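Side-chain contacts in ATP-dependent DNA helicase (Mycobacterium smegmatis, PDB 5V9X), which uses ATP to move 3'-to-5' along single-stranded DNA and unwind RNA:DNA hybrids: residues A[183-188]-A[210-215]; A[278-283]-A[304-309]; A[286-291]-A[312-317]. One frame throughout, in Å; residues are numbered along the deposited sequence.

Contact 1: A[183-188]-A[210-215]; sequences TSVRTV and ERLDQL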
loop_
_atom_site.group_PDB
_atom_site.type_symbol
_atom_site.label_atom_id
_atom_site.label_comp_id
_atom_site.label_asym_id
_atom_site.label_seq_id
_atom_site.Cartn_x
_atom_site.Cartn_y
_atom_site.Cartn_z
ATOM N N THR A 183 0.474 -24.800 -17.520
ATOM C CA THR A 183 -0.143 -26.051 -17.096
ATOM C C THR A 183 0.819 -26.976 -16.359
ATOM O O THR A 183 0.363 -27.951 -15.754
ATOM C CB THR A 183 -0.735 -26.795 -18.298
ATOM O OG1 THR A 183 0.297 -27.078 -19.249
ATOM C CG2 THR A 183 -1.818 -25.964 -18.966
ATOM N N SER A 184 2.122 -26.704 -16.390
ATOM C CA SER A 184 3.103 -27.551 -15.724
ATOM C C SER A 184 3.673 -26.925 -14.459
ATOM O O SER A 184 4.572 -27.515 -13.847
ATOM C CB SER A 184 4.248 -27.895 -16.685
ATOM O OG SER A 184 3.781 -28.639 -17.796
ATOM N N VAL A 185 3.176 -25.754 -14.051
ATOM C CA VAL A 185 3.748 -25.051 -12.908
ATOM C C VAL A 185 3.645 -25.913 -11.661
ATOM O O VAL A 185 2.568 -26.412 -11.312
ATOM C CB VAL A 185 3.049 -23.697 -12.710
ATOM C CG1 VAL A 185 3.391 -23.116 -11.344
ATOM C CG2 VAL A 185 3.448 -22.728 -13.811
ATOM N N ARG A 186 4.778 -26.096 -10.981
ATOM C CA ARG A 186 4.837 -26.845 -9.732
ATOM C C ARG A 186 5.037 -25.972 -8.503
ATOM O O ARG A 186 4.579 -26.342 -7.421
ATOM C CB ARG A 186 5.963 -27.886 -9.788
ATOM C CG ARG A 186 5.756 -28.970 -10.836
ATOM C CD ARG A 186 6.865 -30.013 -10.798
ATOM N NE ARG A 186 6.653 -31.066 -11.788
ATOM C CZ ARG A 186 7.492 -32.077 -12.001
ATOM N NH1 ARG A 186 8.609 -32.179 -11.293
ATOM N NH2 ARG A 186 7.212 -32.987 -12.924
ATOM N N THR A 187 5.706 -24.830 -8.640
ATOM C CA THR A 187 5.975 -23.931 -7.529
ATOM C C THR A 187 5.459 -22.540 -7.864
ATOM O O THR A 187 5.538 -22.097 -9.014
ATOM C CB THR A 187 7.482 -23.870 -7.214
ATOM O OG1 THR A 187 7.974 -25.188 -6.941
ATOM C CG2 THR A 187 7.758 -22.976 -6.010
ATOM N N VAL A 188 4.919 -21.858 -6.856
ATOM C CA VAL A 188 4.478 -20.474 -6.978
ATOM C C VAL A 188 5.065 -19.688 -5.816
ATOM O O VAL A 188 4.743 -19.958 -4.652
ATOM C CB VAL A 188 2.945 -20.350 -6.994
ATOM C CG1 VAL A 188 2.535 -18.890 -6.882
ATOM C CG2 VAL A 188 2.379 -20.963 -8.264
ATOM N N GLU A 210 -6.056 -19.442 -7.809
ATOM C CA GLU A 210 -6.995 -20.560 -7.828
ATOM C C GLU A 210 -7.345 -20.958 -9.257
ATOM O O GLU A 210 -7.511 -22.147 -9.553
ATOM C CB GLU A 210 -8.259 -20.211 -7.042
ATOM C CG GLU A 210 -8.073 -20.186 -5.531
ATOM C CD GLU A 210 -7.627 -21.527 -4.964
ATOM O OE1 GLU A 210 -6.883 -21.529 -3.959
ATOM O OE2 GLU A 210 -8.022 -22.577 -5.518
ATOM N N ARG A 211 -7.462 -19.977 -10.155
ATOM C CA ARG A 211 -7.639 -20.289 -11.570
ATOM C C ARG A 211 -6.431 -21.038 -12.120
ATOM O O ARG A 211 -6.569 -21.906 -12.989
ATOM C CB ARG A 211 -7.889 -19.009 -12.364
ATOM C CG ARG A 211 -9.216 -18.338 -12.052
ATOM C CD ARG A 211 -9.309 -16.968 -12.701
ATOM N NE ARG A 211 -9.061 -17.015 -14.139
ATOM C CZ ARG A 211 -8.970 -15.939 -14.914
ATOM N NH1 ARG A 211 -9.106 -14.730 -14.388
ATOM N NH2 ARG A 211 -8.741 -16.069 -16.213
ATOM N N LEU A 212 -5.233 -20.711 -11.626
ATOM C CA LEU A 212 -4.045 -21.476 -11.989
ATOM C C LEU A 212 -4.169 -22.926 -11.537
ATOM O O LEU A 212 -4.007 -23.854 -12.338
ATOM C CB LEU A 212 -2.800 -20.830 -11.378
ATOM C CG LEU A 212 -1.476 -21.581 -11.563
ATOM C CD1 LEU A 212 -1.028 -21.552 -13.017
ATOM C CD2 LEU A 212 -0.400 -21.014 -10.656
ATOM N N ASP A 213 -4.479 -23.135 -10.252
ATOM C CA ASP A 213 -4.566 -24.486 -9.705
ATOM C C ASP A 213 -5.547 -25.361 -10.477
ATOM O O ASP A 213 -5.404 -26.589 -10.492
ATOM C CB ASP A 213 -4.964 -24.427 -8.228
ATOM C CG ASP A 213 -3.822 -23.988 -7.331
ATOM O OD1 ASP A 213 -2.693 -23.835 -7.839
ATOM O OD2 ASP A 213 -4.054 -23.798 -6.116
ATOM N N GLN A 214 -6.543 -24.755 -11.125
ATOM C CA GLN A 214 -7.468 -25.521 -11.951
ATOM C C GLN A 214 -6.893 -25.880 -13.314
ATOM O O GLN A 214 -7.493 -26.697 -14.023
ATOM C CB GLN A 214 -8.782 -24.756 -12.126
ATOM C CG GLN A 214 -9.602 -24.653 -10.849
ATOM C CD GLN A 214 -9.737 -25.986 -10.130
ATOM O OE1 GLN A 214 -9.490 -26.081 -8.928
ATOM N NE2 GLN A 214 -10.136 -27.021 -10.864
ATOM N N LEU A 215 -5.758 -25.299 -13.699
ATOM C CA LEU A 215 -5.074 -25.658 -14.936
ATOM C C LEU A 215 -4.022 -26.739 -14.734
ATOM O O LEU A 215 -3.403 -27.172 -15.714
ATOM C CB LEU A 215 -4.410 -24.425 -15.558
ATOM C CG LEU A 215 -5.316 -23.312 -16.083
ATOM C CD1 LEU A 215 -4.482 -22.216 -16.732
ATOM C CD2 LEU A 215 -6.337 -23.869 -17.062
#
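The backbone oxygen L215 O is met by three carbons of T183: CA and CB each lie 3.7 Å from it, and CG2 lies 3.8 Å away. These are carbon-oxygen contacts; the threonine hydroxyl OG1 is hydrogen-bonded to E180 O. The L215 backbone is tied down in turn, its N donating to L212 O at 2.6 Å. Deeper in, the contact becomes purely apolar. L212 has CG trans to its backbone N (chi1 175°), an orientation that carries CD2 out to the opposing segment. There V188 CG2 meets L212 CD2 tip to tip at 3.7 Å, while V185 CG1 lies looser, 4.4 Å from the same methyl. The two valines thus share one leucine methyl. This is the inner face of a beta-alpha-beta crossover in the first RecA-like domain of a superfamily 2 helicase: strand 187-191 runs into the DEVH sequence, probably the Walker B motif, helix 200-213 packs on the sheet, and strand 221-226 follows, parallel to strand 187-191 and next to it, with V188 backbone-bonded to Q221 and I223. One helical turn also grips the following strand through charge, because E210 OE1 and D213 OD2 both form salt bridges to R222 NH2. R211 and L215 touch L174 of helix 167-174, and R211 NH2 is hydrogen-bonded to T175 OG1.

Contact 2: A[278-283]-A[304-309]; sequences DVEERI and ERLTSR
E280 and R309 come together through two different chain shapes: E280 has CG beside its backbone N and runs extended beyond it, whereas R309 folds at chi2 (-63°) and turns its guanidinium aside. As a result the carboxylate meets the aliphatic root of the arginine rather than its charged end. Both residues sit on helices of the second RecA-like domain, where helix 276-288 leads through strand 292-296 into helix 300-318 in an alpha-beta-alpha succession. The short segments cross at -67°, their axes 10.9 Å apart at closest approach. E280 makes most of the contact from its helix. Its OE2 lies 3.2 Å from R309 CG, and its CD is 3.6 Å from R309 CB. The carboxylate and guanidinium planes stand almost perpendicular, 87° apart, and with E280 OE2 4.4 Å from R309 NE the opposite charges are near each other without forming a salt bridge. Farther back along the same chain, E280 CG touches L306 CD2 at 4.0 Å, the two side chains crossing obliquely. L306 and I283 also reach V400, which puts this helix pair against the sheet. R305 adds a link to the nucleic acid: its NH1 forms a salt bridge to a phosphate of the bound DNA, and the R305 side chain also makes a cation-pi contact with W276. E280 probably contributes a mild electrostatic influence on that arginine, although the distance is too long for a salt bridge: E280 OE2 lies at the edge of the guanidinium, near its plane, 4.2 Å from R305 NH2.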
loop_
_atom_site.group_PDB
_atom_site.type_symbol
_atom_site.label_atom_id
_atom_site.label_comp_id
_atom_site.label_asym_id
_atom_site.label_seq_id
_atom_site.Cartn_x
_atom_site.Cartn_y
_atom_site.Cartn_z
ATOM N N ASP A 278 16.751 24.141 3.011
ATOM C CA ASP A 278 17.644 23.557 4.007
ATOM C C ASP A 278 17.568 22.038 4.008
ATOM O O ASP A 278 18.572 21.369 4.279
ATOM C CB ASP A 278 17.315 24.101 5.395
ATOM C CG ASP A 278 17.234 25.611 5.420
ATOM O OD1 ASP A 278 16.278 26.160 4.834
ATOM O OD2 ASP A 278 18.125 26.251 6.023
ATOM N N VAL A 279 16.392 21.478 3.719
ATOM C CA VAL A 279 16.262 20.028 3.599
ATOM C C VAL A 279 17.079 19.524 2.417
ATOM O O VAL A 279 17.895 18.604 2.549
ATOM C CB VAL A 279 14.779 19.630 3.468
ATOM C CG1 VAL A 279 14.648 18.157 3.122
ATOM C CG2 VAL A 279 14.027 19.954 4.751
ATOM N N GLU A 280 16.871 20.128 1.243
ATOM C CA GLU A 280 17.611 19.733 0.049
ATOM C C GLU A 280 19.115 19.845 0.258
ATOM O O GLU A 280 19.884 19.055 -0.305
ATOM C CB GLU A 280 17.173 20.594 -1.137
ATOM C CG GLU A 280 15.699 20.470 -1.506
ATOM C CD GLU A 280 15.177 21.694 -2.242
ATOM O OE1 GLU A 280 15.922 22.694 -2.344
ATOM O OE2 GLU A 280 14.021 21.661 -2.714
ATOM N N GLU A 281 19.552 20.813 1.064
ATOM C CA GLU A 281 20.976 20.969 1.344
ATOM C C GLU A 281 21.528 19.758 2.085
ATOM O O GLU A 281 22.543 19.179 1.680
ATOM C CB GLU A 281 21.205 22.240 2.158
ATOM C CG GLU A 281 22.083 23.267 1.480
ATOM C CD GLU A 281 22.460 24.395 2.415
ATOM O OE1 GLU A 281 21.556 25.144 2.838
ATOM O OE2 GLU A 281 23.660 24.516 2.744
ATOM N N ARG A 282 20.876 19.366 3.184
ATOM C CA ARG A 282 21.365 18.243 3.978
ATOM C C ARG A 282 21.308 16.932 3.204
ATOM O O ARG A 282 22.138 16.043 3.431
ATOM C CB ARG A 282 20.562 18.127 5.274
ATOM C CG ARG A 282 20.645 19.347 6.177
ATOM C CD ARG A 282 22.041 19.533 6.750
ATOM N NE ARG A 282 22.072 20.593 7.754
ATOM C CZ ARG A 282 22.280 21.879 7.481
ATOM N NH1 ARG A 282 22.479 22.267 6.228
ATOM N NH2 ARG A 282 22.287 22.775 8.458
ATOM N N ILE A 283 20.339 16.789 2.297
ATOM C CA ILE A 283 20.248 15.571 1.494
ATOM C C ILE A 283 21.470 15.442 0.594
ATOM O O ILE A 283 22.094 14.378 0.513
ATOM C CB ILE A 283 18.943 15.556 0.681
ATOM C CG1 ILE A 283 17.754 15.242 1.592
ATOM C CG2 ILE A 283 19.030 14.549 -0.461
ATOM C CD1 ILE A 283 16.428 15.191 0.869
ATOM N N GLU A 304 10.090 14.145 -8.977
ATOM C CA GLU A 304 10.607 14.976 -10.061
ATOM C C GLU A 304 11.154 16.293 -9.526
ATOM O O GLU A 304 12.211 16.761 -9.966
ATOM C CB GLU A 304 9.512 15.242 -11.096
ATOM C CG GLU A 304 8.993 14.010 -11.820
ATOM C CD GLU A 304 9.985 13.455 -12.825
ATOM O OE1 GLU A 304 9.926 12.240 -13.107
ATOM O OE2 GLU A 304 10.821 14.233 -13.336
ATOM N N ARG A 305 10.446 16.901 -8.572
ATOM C CA ARG A 305 10.883 18.171 -8.000
ATOM C C ARG A 305 12.233 18.033 -7.308
ATOM O O ARG A 305 13.174 18.779 -7.604
ATOM C CB ARG A 305 9.838 18.684 -7.013
ATOM C CG ARG A 305 8.860 19.693 -7.571
ATOM C CD ARG A 305 8.171 20.395 -6.421
ATOM N NE ARG A 305 9.152 20.953 -5.496
ATOM C CZ ARG A 305 8.895 21.281 -4.234
ATOM N NH1 ARG A 305 7.680 21.102 -3.734
ATOM N NH2 ARG A 305 9.855 21.784 -3.470
ATOM N N LEU A 306 12.340 17.089 -6.370
ATOM C CA LEU A 306 13.579 16.927 -5.616
ATOM C C LEU A 306 14.748 16.593 -6.532
ATOM O O LEU A 306 15.853 17.117 -6.350
ATOM C CB LEU A 306 13.409 15.848 -4.551
ATOM C CG LEU A 306 12.698 16.291 -3.274
ATOM C CD1 LEU A 306 12.398 15.097 -2.385
ATOM C CD2 LEU A 306 13.547 17.314 -2.532
ATOM N N THR A 307 14.522 15.730 -7.526
ATOM C CA THR A 307 15.582 15.413 -8.477
ATOM C C THR A 307 16.079 16.668 -9.185
ATOM O O THR A 307 17.285 16.830 -9.407
ATOM C CB THR A 307 15.087 14.386 -9.492
ATOM O OG1 THR A 307 14.523 13.267 -8.799
ATOM C CG2 THR A 307 16.233 13.908 -10.363
ATOM N N SER A 308 15.163 17.570 -9.545
ATOM C CA SER A 308 15.569 18.850 -10.116
ATOM C C SER A 308 16.410 19.646 -9.126
ATOM O O SER A 308 17.447 20.211 -9.492
ATOM C CB SER A 308 14.338 19.655 -10.534
ATOM O OG SER A 308 13.444 18.872 -11.306
ATOM N N ARG A 309 15.985 19.689 -7.863
ATOM C CA ARG A 309 16.682 20.503 -6.873
ATOM C C ARG A 309 18.049 19.918 -6.535
ATOM O O ARG A 309 19.053 20.640 -6.513
ATOM C CB ARG A 309 15.830 20.636 -5.612
ATOM C CG ARG A 309 14.438 21.183 -5.859
ATOM C CD ARG A 309 14.479 22.598 -6.405
ATOM N NE ARG A 309 13.140 23.077 -6.734
ATOM C CZ ARG A 309 12.622 23.065 -7.958
ATOM N NH1 ARG A 309 13.335 22.606 -8.979
ATOM N NH2 ARG A 309 11.392 23.516 -8.162
#

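Contact 3: A[286-291]-A[312-317]; sequences LVEAHN and EIHAER
E288, extended beyond CG, reaches R317, whose arm is straight from CG to NE; the two meet at their charged ends. R317 NH1 stands 3.2 Å from E288 OE1 in a salt bridge whose hydrogen bond is weak and bent. The carboxylate meets the edge of the guanidinium, but the planes are turned 52° from each other, far from the coplanar pairing of a two-pronged salt bridge. The same NH1 also forms a salt bridge to D285 OD1, its stronger partner, so E288 is the second of two carboxylates that probably share one positive charge. H314, one turn before R317 on helix 300-318, comes up to the other oxygen of the carboxylate: its CG swung opposite the backbone N (chi1 175°) directs the ring's edge at E288, and H314 CD2 lies 4.0 Å from E288 OE2, in the ring plane. Beyond E288, H290 turns the edge of its ring back to L286. H290 ND1 donates to L286 O at 2.7 Å along a nearly straight line (165°), the oxygen lying close to the ring plane. R377 NH2 takes up the carbonyls of E288 and H290. Such a helix-to-strand turn, carrying helix 276-288 into strand 292-296, is a standard connection of the parallel alpha/beta RecA-like fold.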
loop_
_atom_site.group_PDB
_atom_site.type_symbol
_atom_site.label_atom_id
_atom_site.label_comp_id
_atom_site.label_asym_id
_atom_site.label_seq_id
_atom_site.Cartn_x
_atom_site.Cartn_y
_atom_site.Cartn_z
ATOM N N LEU A 286 24.252 14.471 2.590
ATOM C CA LEU A 286 24.233 13.055 2.944
ATOM C C LEU A 286 24.588 12.176 1.750
ATOM O O LEU A 286 25.283 11.166 1.906
ATOM C CB LEU A 286 22.865 12.681 3.512
ATOM C CG LEU A 286 22.634 13.154 4.949
ATOM C CD1 LEU A 286 21.161 13.077 5.329
ATOM C CD2 LEU A 286 23.478 12.330 5.908
ATOM N N VAL A 287 24.123 12.541 0.552
ATOM C CA VAL A 287 24.469 11.769 -0.640
ATOM C C VAL A 287 25.965 11.859 -0.908
ATOM O O VAL A 287 26.637 10.843 -1.119
ATOM C CB VAL A 287 23.651 12.247 -1.854
ATOM C CG1 VAL A 287 24.115 11.532 -3.113
ATOM C CG2 VAL A 287 22.169 12.010 -1.627
ATOM N N GLU A 288 26.508 13.080 -0.898
ATOM C CA GLU A 288 27.936 13.269 -1.135
ATOM C C GLU A 288 28.794 12.545 -0.106
ATOM O O GLU A 288 29.966 12.267 -0.380
ATOM C CB GLU A 288 28.272 14.764 -1.143
ATOM C CG GLU A 288 27.742 15.518 -2.359
ATOM C CD GLU A 288 28.032 17.011 -2.304
ATOM O OE1 GLU A 288 28.363 17.522 -1.211
ATOM O OE2 GLU A 288 27.926 17.676 -3.358
ATOM N N ALA A 289 28.222 12.215 1.028
ATOM C CA ALA A 289 28.956 11.512 2.041
ATOM C C ALA A 289 28.812 10.004 1.984
ATOM O O ALA A 289 29.482 9.309 2.723
ATOM C CB ALA A 289 28.525 12.013 3.391
ATOM N N HIS A 290 27.952 9.494 1.112
ATOM C CA HIS A 290 27.701 8.060 1.012
ATOM C C HIS A 290 27.785 7.625 -0.417
ATOM O O HIS A 290 27.603 8.432 -1.290
ATOM C CB HIS A 290 26.307 7.713 1.509
ATOM C CG HIS A 290 26.116 7.878 2.977
ATOM N ND1 HIS A 290 25.628 9.035 3.531
ATOM C CD2 HIS A 290 26.310 7.025 4.002
ATOM C CE1 HIS A 290 25.544 8.892 4.837
ATOM N NE2 HIS A 290 25.951 7.680 5.148
ATOM N N ASN A 291 28.055 6.353 -0.666
ATOM C CA ASN A 291 28.181 5.898 -2.036
ATOM C C ASN A 291 26.965 5.972 -2.917
ATOM O O ASN A 291 26.998 6.607 -3.936
ATOM C CB ASN A 291 28.537 4.427 -2.004
ATOM C CG ASN A 291 29.924 4.180 -1.520
ATOM O OD1 ASN A 291 30.881 4.556 -2.171
ATOM N ND2 ASN A 291 30.047 3.531 -0.382
ATOM N N GLU A 312 20.419 20.696 -9.260
ATOM C CA GLU A 312 20.756 22.117 -9.311
ATOM C C GLU A 312 21.713 22.499 -8.190
ATOM O O GLU A 312 22.600 23.341 -8.379
ATOM C CB GLU A 312 19.483 22.963 -9.244
ATOM C CG GLU A 312 18.648 22.933 -10.514
ATOM C CD GLU A 312 17.213 23.366 -10.282
ATOM O OE1 GLU A 312 16.903 23.849 -9.172
ATOM O OE2 GLU A 312 16.391 23.216 -11.211
ATOM N N ILE A 313 21.548 21.895 -7.012
ATOM C CA ILE A 313 22.485 22.130 -5.918
ATOM C C ILE A 313 23.851 21.550 -6.258
ATOM O O ILE A 313 24.885 22.211 -6.094
ATOM C CB ILE A 313 21.937 21.535 -4.610
ATOM C CG1 ILE A 313 20.645 22.238 -4.204
ATOM C CG2 ILE A 313 22.977 21.626 -3.502
ATOM C CD1 ILE A 313 19.926 21.544 -3.089
ATOM N N HIS A 314 23.874 20.305 -6.742
ATOM C CA HIS A 314 25.139 19.639 -7.036
ATOM C C HIS A 314 25.932 20.384 -8.102
ATOM O O HIS A 314 27.167 20.431 -8.048
ATOM C CB HIS A 314 24.875 18.199 -7.474
ATOM C CG HIS A 314 26.106 17.465 -7.906
ATOM N ND1 HIS A 314 26.366 17.160 -9.225
ATOM C CD2 HIS A 314 27.150 16.981 -7.195
ATOM C CE1 HIS A 314 27.516 16.517 -9.307
ATOM N NE2 HIS A 314 28.014 16.396 -8.089
ATOM N N ALA A 315 25.242 20.974 -9.079
ATOM C CA ALA A 315 25.932 21.709 -10.133
ATOM C C ALA A 315 26.586 22.972 -9.585
ATOM O O ALA A 315 27.758 23.248 -9.866
ATOM C CB ALA A 315 24.956 22.049 -11.258
ATOM N N GLU A 316 25.838 23.752 -8.795
ATOM C CA GLU A 316 26.381 24.980 -8.220
ATOM C C GLU A 316 27.593 24.702 -7.342
ATOM O O GLU A 316 28.507 25.531 -7.263
ATOM C CB GLU A 316 25.294 25.704 -7.422
ATOM C CG GLU A 316 25.776 26.905 -6.621
ATOM C CD GLU A 316 26.254 28.047 -7.497
ATOM O OE1 GLU A 316 25.846 28.105 -8.676
ATOM O OE2 GLU A 316 27.041 28.885 -7.007
ATOM N N ARG A 317 27.630 23.540 -6.690
ATOM C CA ARG A 317 28.759 23.194 -5.838
ATOM C C ARG A 317 29.960 22.682 -6.621
ATOM O O ARG A 317 31.079 22.711 -6.097
ATOM C CB ARG A 317 28.342 22.139 -4.812
ATOM C CG ARG A 317 27.314 22.606 -3.804
ATOM C CD ARG A 317 27.018 21.500 -2.809
ATOM N NE ARG A 317 26.168 21.942 -1.708
ATOM C CZ ARG A 317 25.848 21.178 -0.668
ATOM N NH1 ARG A 317 26.311 19.938 -0.590
ATOM N NH2 ARG A 317 25.069 21.652 0.295
#

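Overall arrangement
Contacts 2 and 3 are successive levels of one helix pair, 276-288 with 300-318, their centres 10 Å apart; they meet where E280 CB packs on I313 CD1 at 3.5 Å. Contact 1 belongs to the other RecA-like domain, its centre 47 Å from contact 2 and 49 Å from contact 3. The residues lining the AMP-PNP pocket span positions 41 to 420 and so draw on both domains. Distance from the bound DNA separates the contacts: contact 2 comes within about 3 Å of it at the nearest atoms, contact 1 about 11 Å and contact 3 about 14 Å. The same fold used twice thus has an apolar helix-on-sheet contact in one domain and polar-rich helix-helix contacts in the other.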